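Local coordinates for protein beta-d-glucoside glucohydrolase (Hypocrea jecorina, PDB 3ZZ1) that probably hydrolyses terminal, non-reducing beta-D-glucosyl residues with release of beta-D-glucose, as part of cellulose breakdown, at residues Y68-T73 against N310-V315; G94-E99 against G317-N322. All blocks are in the same frame, centred on the assembly; numbering follows the deposited sequence. Where two conformers were deposited one is given.

Contact 1: residues Y68-T73 against N310-V315; sequences YSTGST and NISRNV. With NAG (2-acetamido-2-deoxy-beta-D-glucopyranose), chain B.
Ser69 and Ile311 face each other where two irregular surface loops of this family 3 glycoside hydrolase run side by side, one following strand 58-60 and the other leading towards helix 320-329. On the first loop Ser69 makes an ST turn, its OG accepting from Gly71 N; on the second an Asx turn at Asn310, with OD1 taking Ser312 N at 2.8 Å, shapes the chain round the glycosylated residue, whose ND2 carries the NAG. Ile311 O receives Thr70 N at 3.0 Å. The side chain of Ile311 also faces 68-73, running toward Tyr68: with CG1 wedged between backbone N and carbonyl carbon (chi1 47°) and the chain extended beyond, CD1 comes to rest 3.8 Å from Tyr68 CB, while the phenol of Tyr68 leads away. Gly71 lies close against the backbone of Arg313 and Asn314, where a CB would collide with Arg313 O. Water finishes the polar seam: one bridges Ser69 OG and Arg313 O, and two more join Thr70 OG1 to Ser312 O and OG. Arg313 lays a guanidinium face on Asn310 CB, and its NH1 is held by Ser308 O and Ala103 O. At the far end Val315 N donates to Gly71 O at 2.8 Å, and Val315 CG2 packs 3.5 Å from that same oxygen, Gly71 O.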
loop_
_atom_site.group_PDB
_atom_site.type_symbol
_atom_site.label_atom_id
_atom_site.label_comp_id
_atom_site.label_asym_id
_atom_site.label_seq_id
_atom_site.Cartn_x
_atom_site.Cartn_y
_atom_site.Cartn_z
ATOM N N TYR A 68 -8.307 -11.047 -13.295
ATOM C CA TYR A 68 -9.000 -11.951 -14.230
ATOM C C TYR A 68 -8.101 -12.526 -15.321
ATOM O O TYR A 68 -8.557 -13.284 -16.176
ATOM C CB TYR A 68 -10.247 -11.299 -14.851
ATOM C CG TYR A 68 -11.265 -10.779 -13.860
ATOM C CD1 TYR A 68 -11.876 -11.632 -12.935
ATOM C CD2 TYR A 68 -11.636 -9.436 -13.867
ATOM C CE1 TYR A 68 -12.820 -11.149 -12.032
ATOM C CE2 TYR A 68 -12.572 -8.946 -12.981
ATOM C CZ TYR A 68 -13.163 -9.802 -12.064
ATOM O OH TYR A 68 -14.091 -9.301 -11.182
ATOM N N SER A 69 -6.823 -12.182 -15.284
ATOM C CA SER A 69 -5.881 -12.680 -16.270
ATOM C C SER A 69 -5.415 -14.085 -15.920
ATOM O O SER A 69 -5.311 -14.444 -14.746
ATOM C CB SER A 69 -4.688 -11.736 -16.391
ATOM O OG SER A 69 -3.718 -12.250 -17.284
ATOM N N THR A 70 -5.146 -14.873 -16.955
ATOM C CA THR A 70 -4.640 -16.227 -16.788
ATOM C C THR A 70 -3.168 -16.318 -17.169
ATOM O O THR A 70 -2.557 -17.370 -17.023
ATOM C CB THR A 70 -5.449 -17.253 -17.614
ATOM O OG1 THR A 70 -5.517 -16.822 -18.980
ATOM C CG2 THR A 70 -6.856 -17.402 -17.046
ATOM N N GLY A 71 -2.598 -15.216 -17.650
ATOM C CA GLY A 71 -1.188 -15.204 -18.021
ATOM C C GLY A 71 -0.388 -14.077 -17.397
ATOM O O GLY A 71 0.595 -13.610 -17.975
ATOM N N SER A 72 -0.802 -13.645 -16.211
ATOM C CA SER A 72 -0.159 -12.521 -15.538
ATOM C C SER A 72 0.512 -12.932 -14.233
ATOM O O SER A 72 0.212 -13.988 -13.665
ATOM C CB SER A 72 -1.172 -11.412 -15.269
ATOM O OG SER A 72 -2.228 -11.899 -14.458
ATOM N N THR A 73 1.430 -12.083 -13.781
ATOM C CA THR A 73 2.103 -12.255 -12.508
ATOM C C THR A 73 1.205 -11.765 -11.374
ATOM O O THR A 73 0.517 -10.753 -11.506
ATOM C CB THR A 73 3.456 -11.492 -12.494
ATOM O OG1 THR A 73 4.310 -12.005 -13.527
ATOM C CG2 THR A 73 4.163 -11.610 -11.146
ATOM N N ASN A 310 -6.465 -8.241 -24.114
ATOM C CA ASN A 310 -6.480 -9.689 -24.051
ATOM C C ASN A 310 -5.799 -10.152 -22.769
ATOM O O ASN A 310 -4.583 -10.021 -22.616
ATOM C CB ASN A 310 -5.813 -10.283 -25.299
ATOM C CG ASN A 310 -5.864 -11.798 -25.339
ATOM O OD1 ASN A 310 -6.175 -12.460 -24.344
ATOM N ND2 ASN A 310 -5.554 -12.356 -26.504
ATOM N N ILE A 311 -6.593 -10.681 -21.843
ATOM C CA ILE A 311 -6.062 -11.139 -20.552
ATOM C C ILE A 311 -5.725 -12.634 -20.542
ATOM O O ILE A 311 -5.490 -13.218 -19.485
ATOM C CB ILE A 311 -6.983 -10.746 -19.359
ATOM C CG1 ILE A 311 -8.447 -11.075 -19.670
ATOM C CG2 ILE A 311 -6.803 -9.252 -19.012
ATOM C CD1 ILE A 311 -9.377 -10.944 -18.488
ATOM N N SER A 312 -5.684 -13.246 -21.723
ATOM C CA SER A 312 -5.228 -14.633 -21.844
ATOM C C SER A 312 -3.740 -14.704 -22.197
ATOM O O SER A 312 -3.114 -15.766 -22.077
ATOM C CB SER A 312 -6.068 -15.401 -22.867
ATOM O OG SER A 312 -7.401 -15.554 -22.409
ATOM N N ARG A 313 -3.180 -13.571 -22.621
ATOM C CA ARG A 313 -1.770 -13.483 -22.992
ATOM C C ARG A 313 -0.861 -13.738 -21.807
ATOM O O ARG A 313 -1.111 -13.227 -20.708
ATOM C CB ARG A 313 -1.447 -12.099 -23.550
ATOM C CG ARG A 313 -1.704 -11.931 -25.019
ATOM C CD ARG A 313 -1.435 -10.498 -25.428
ATOM N NE ARG A 313 -2.279 -10.111 -26.556
ATOM C CZ ARG A 313 -2.783 -8.895 -26.732
ATOM N NH1 ARG A 313 -2.534 -7.931 -25.853
ATOM N NH2 ARG A 313 -3.545 -8.646 -27.789
ATOM N N ASN A 314 0.193 -14.520 -22.039
ATOM C CA ASN A 314 1.247 -14.720 -21.051
ATOM C C ASN A 314 2.209 -13.545 -21.108
ATOM O O ASN A 314 3.059 -13.456 -22.002
ATOM C CB ASN A 314 1.987 -16.041 -21.283
ATOM C CG ASN A 314 2.948 -16.393 -20.146
ATOM O OD1 ASN A 314 3.427 -15.522 -19.408
ATOM N ND2 ASN A 314 3.239 -17.683 -20.007
ATOM N N VAL A 315 2.061 -12.645 -20.142
ATOM C CA VAL A 315 2.820 -11.397 -20.104
ATOM C C VAL A 315 3.838 -11.363 -18.952
ATOM O O VAL A 315 4.380 -10.306 -18.623
ATOM C CB VAL A 315 1.864 -10.180 -20.016
ATOM C CG1 VAL A 315 0.934 -10.141 -21.235
ATOM C CG2 VAL A 315 1.041 -10.215 -18.710
HETATM C C1 NAG B . -5.527 -13.782 -26.671
HETATM C C2 NAG B . -5.918 -14.196 -28.086
HETATM C C3 NAG B . -5.655 -15.689 -28.312
HETATM C C4 NAG B . -4.252 -16.086 -27.848
HETATM C C5 NAG B . -4.028 -15.615 -26.418
HETATM C C6 NAG B . -2.639 -15.972 -25.889
HETATM C C7 NAG B . -7.712 -12.985 -29.241
HETATM C C8 NAG B . -9.186 -12.724 -29.297
HETATM N N2 NAG B . -7.309 -13.833 -28.296
HETATM O O3 NAG B . -5.762 -15.973 -29.688
HETATM O O4 NAG B . -4.076 -17.480 -27.915
HETATM O O5 NAG B . -4.209 -14.215 -26.392
HETATM O O6 NAG B . -1.651 -15.163 -26.494
HETATM O O7 NAG B . -6.957 -12.431 -30.040
HETATM O O HOH W 1 -2.651 -11.068 -19.412
HETATM O O HOH W 2 -3.835 -18.033 -20.667
HETATM O O HOH W 3 -7.914 -16.865 -20.105
#

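Contact 2: residues G94-E99 against G317-N322; sequences GQFIGE and GNHKTN
Phe96 and His319 make the aromatic part of this contact. Their ring centroids are 4.4 Å apart and the planes are inclined at 32°, an oblique pairing that is neither a stack nor a T. His319 CD2 sits over one face of the phenyl ring, displaced toward its rim and 3.3 Å from Phe96 CG. In return, Phe96 CB lies over a face of the imidazole, 4.0 Å from the centroid of the His319 ring, in a CH-pi contact. Phe96 gets there with CG beside its backbone N and anti to the carbonyl carbon (chi1 -76°), which carries the ring off helix 87-103 toward the other segment.

Packing at the rest of the phenyl ring comes from the start of helix 320-329. Asn322 CB approaches Phe96 CD2 obliquely at 3.5 Å, and Thr321 OG1 lies at the ring edge, in its plane. A helix of the N-terminal, TIM-barrel-clan domain is thus docked against the residues that lead into helix 320-329, more than two hundred positions later in the chain. Phe75, from a loop, also touches both Phe96 and Asn322.

The polar interactions centre on the imidazole. His319 NE2 donates to Glu99 OE1 at a short 2.5 Å. The carboxylate oxygen is almost in the ring plane, but the nitrogen meets OE1 on the anti side, 34° out of the carboxylate plane. ND1 is hydrogen-bonded to Glu100 OE2, putting a carboxylate at each ring nitrogen; two such neighbours would tend to stabilise a protonated ring. A leucine here would probably leave both glutamates without their imidazole mate and Phe96 without its flat cover. Asn322 ND2 turns from the phenyl ring to bond Glu92 OE2 and Leu89 O, earlier on helix 87-103.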
loop_
_atom_site.group_PDB
_atom_site.type_symbol
_atom_site.label_atom_id
_atom_site.label_comp_id
_atom_site.label_asym_id
_atom_site.label_seq_id
_atom_site.Cartn_x
_atom_site.Cartn_y
_atom_site.Cartn_z
ATOM N N GLY A 94 6.224 -1.396 -9.745
ATOM C CA GLY A 94 5.377 -0.537 -10.576
ATOM C C GLY A 94 5.645 -0.706 -12.063
ATOM O O GLY A 94 4.710 -0.848 -12.852
ATOM N N GLN A 95 6.924 -0.696 -12.440
ATOM C CA GLN A 95 7.337 -0.888 -13.834
ATOM C C GLN A 95 6.862 -2.228 -14.394
ATOM O O GLN A 95 6.331 -2.300 -15.509
ATOM C CB GLN A 95 8.863 -0.775 -13.973
ATOM C CG GLN A 95 9.377 -0.967 -15.415
ATOM C CD GLN A 95 10.888 -1.137 -15.497
ATOM O OE1 GLN A 95 11.386 -2.116 -16.061
ATOM N NE2 GLN A 95 11.624 -0.189 -14.927
ATOM N N PHE A 96 7.052 -3.278 -13.605
ATOM C CA PHE A 96 6.703 -4.633 -14.015
ATOM C C PHE A 96 5.183 -4.783 -14.146
ATOM O O PHE A 96 4.702 -5.378 -15.111
ATOM C CB PHE A 96 7.300 -5.654 -13.038
ATOM C CG PHE A 96 8.788 -5.889 -13.212
ATOM C CD1 PHE A 96 9.566 -5.069 -14.031
ATOM C CD2 PHE A 96 9.413 -6.930 -12.534
ATOM C CE1 PHE A 96 10.939 -5.293 -14.185
ATOM C CE2 PHE A 96 10.787 -7.167 -12.679
ATOM C CZ PHE A 96 11.549 -6.350 -13.510
ATOM N N ILE A 97 4.439 -4.225 -13.190
ATOM C CA ILE A 97 2.973 -4.153 -13.276
ATOM C C ILE A 97 2.552 -3.393 -14.534
ATOM O O ILE A 97 1.685 -3.847 -15.278
ATOM C CB ILE A 97 2.333 -3.511 -12.006
ATOM C CG1 ILE A 97 2.363 -4.504 -10.838
ATOM C CG2 ILE A 97 0.889 -3.067 -12.271
ATOM C CD1 ILE A 97 2.101 -3.897 -9.478
ATOM N N GLY A 98 3.183 -2.243 -14.765
ATOM C CA GLY A 98 2.940 -1.443 -15.965
ATOM C C GLY A 98 3.132 -2.242 -17.240
ATOM O O GLY A 98 2.279 -2.212 -18.134
ATOM N N GLU A 99 4.250 -2.966 -17.315
ATOM C CA GLU A 99 4.572 -3.799 -18.482
ATOM C C GLU A 99 3.487 -4.828 -18.788
ATOM O O GLU A 99 3.087 -4.990 -19.946
ATOM C CB GLU A 99 5.925 -4.493 -18.301
ATOM C CG GLU A 99 7.114 -3.585 -18.578
ATOM C CD GLU A 99 8.453 -4.223 -18.250
ATOM O OE1 GLU A 99 8.530 -5.466 -18.158
ATOM O OE2 GLU A 99 9.439 -3.475 -18.091
ATOM N N GLY A 317 6.969 -12.752 -18.475
ATOM C CA GLY A 317 8.411 -12.658 -18.692
ATOM C C GLY A 317 9.169 -13.188 -17.482
ATOM O O GLY A 317 8.852 -14.265 -16.968
ATOM N N ASN A 318 10.160 -12.427 -17.025
ATOM C CA ASN A 318 10.938 -12.767 -15.838
ATOM C C ASN A 318 10.575 -11.872 -14.640
ATOM O O ASN A 318 11.385 -11.693 -13.721
ATOM C CB ASN A 318 12.434 -12.664 -16.162
ATOM C CG ASN A 318 13.287 -13.587 -15.310
ATOM O OD1 ASN A 318 14.507 -13.621 -15.453
ATOM N ND2 ASN A 318 12.651 -14.338 -14.421
ATOM N N HIS A 319 9.367 -11.304 -14.662
ATOM C CA HIS A 319 8.905 -10.406 -13.594
ATOM C C HIS A 319 8.860 -11.051 -12.200
ATOM O O HIS A 319 8.840 -10.342 -11.195
ATOM C CB HIS A 319 7.529 -9.803 -13.920
ATOM C CG HIS A 319 7.527 -8.885 -15.105
ATOM N ND1 HIS A 319 6.428 -8.732 -15.920
ATOM C CD2 HIS A 319 8.491 -8.088 -15.621
ATOM C CE1 HIS A 319 6.709 -7.868 -16.878
ATOM N NE2 HIS A 319 7.957 -7.464 -16.720
ATOM N N LYS A 320 8.836 -12.384 -12.141
ATOM C CA LYS A 320 8.877 -13.105 -10.860
ATOM C C LYS A 320 10.075 -12.723 -9.976
ATOM O O LYS A 320 10.024 -12.893 -8.758
ATOM C CB LYS A 320 8.822 -14.629 -11.061
ATOM C CG LYS A 320 10.054 -15.257 -11.720
ATOM C CD LYS A 320 10.105 -16.780 -11.537
ATOM C CE LYS A 320 9.012 -17.521 -12.318
ATOM N NZ LYS A 320 9.051 -17.248 -13.785
ATOM N N THR A 321 11.137 -12.206 -10.592
ATOM C CA THR A 321 12.319 -11.752 -9.854
ATOM C C THR A 321 11.948 -10.648 -8.868
ATOM O O THR A 321 12.505 -10.578 -7.777
ATOM C CB THR A 321 13.426 -11.225 -10.789
ATOM O OG1 THR A 321 12.913 -10.144 -11.576
ATOM C CG2 THR A 321 13.954 -12.338 -11.703
ATOM N N ASN A 322 11.001 -9.793 -9.255
ATOM C CA ASN A 322 10.529 -8.740 -8.371
ATOM C C ASN A 322 9.734 -9.314 -7.208
ATOM O O ASN A 322 9.930 -8.902 -6.065
ATOM C CB ASN A 322 9.686 -7.706 -9.124
ATOM C CG ASN A 322 9.136 -6.618 -8.206
ATOM O OD1 ASN A 322 7.983 -6.680 -7.780
ATOM N ND2 ASN A 322 9.965 -5.625 -7.887
#

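Contacts 1 and 2 lie on the same side of the chain's centre, with their own centres about 13 Å apart. Their segments alternate along the chain: 68-73, 94-99, 310-315, then 317-322. Two nearby portions of the N-terminal domain thus meet one continuous run that follows helix 282-298 and ends in helix 320-329, so that this connection is fastened twice in quick succession, first by loop, then by helix. Helix 87-103 ties the two places together, for Glu100 bonds both Thr73 and His319, and Val315 rests on it. Contact 1 is nearer the surface, beside the glycan, while contact 2 is closer to the centre of the chain.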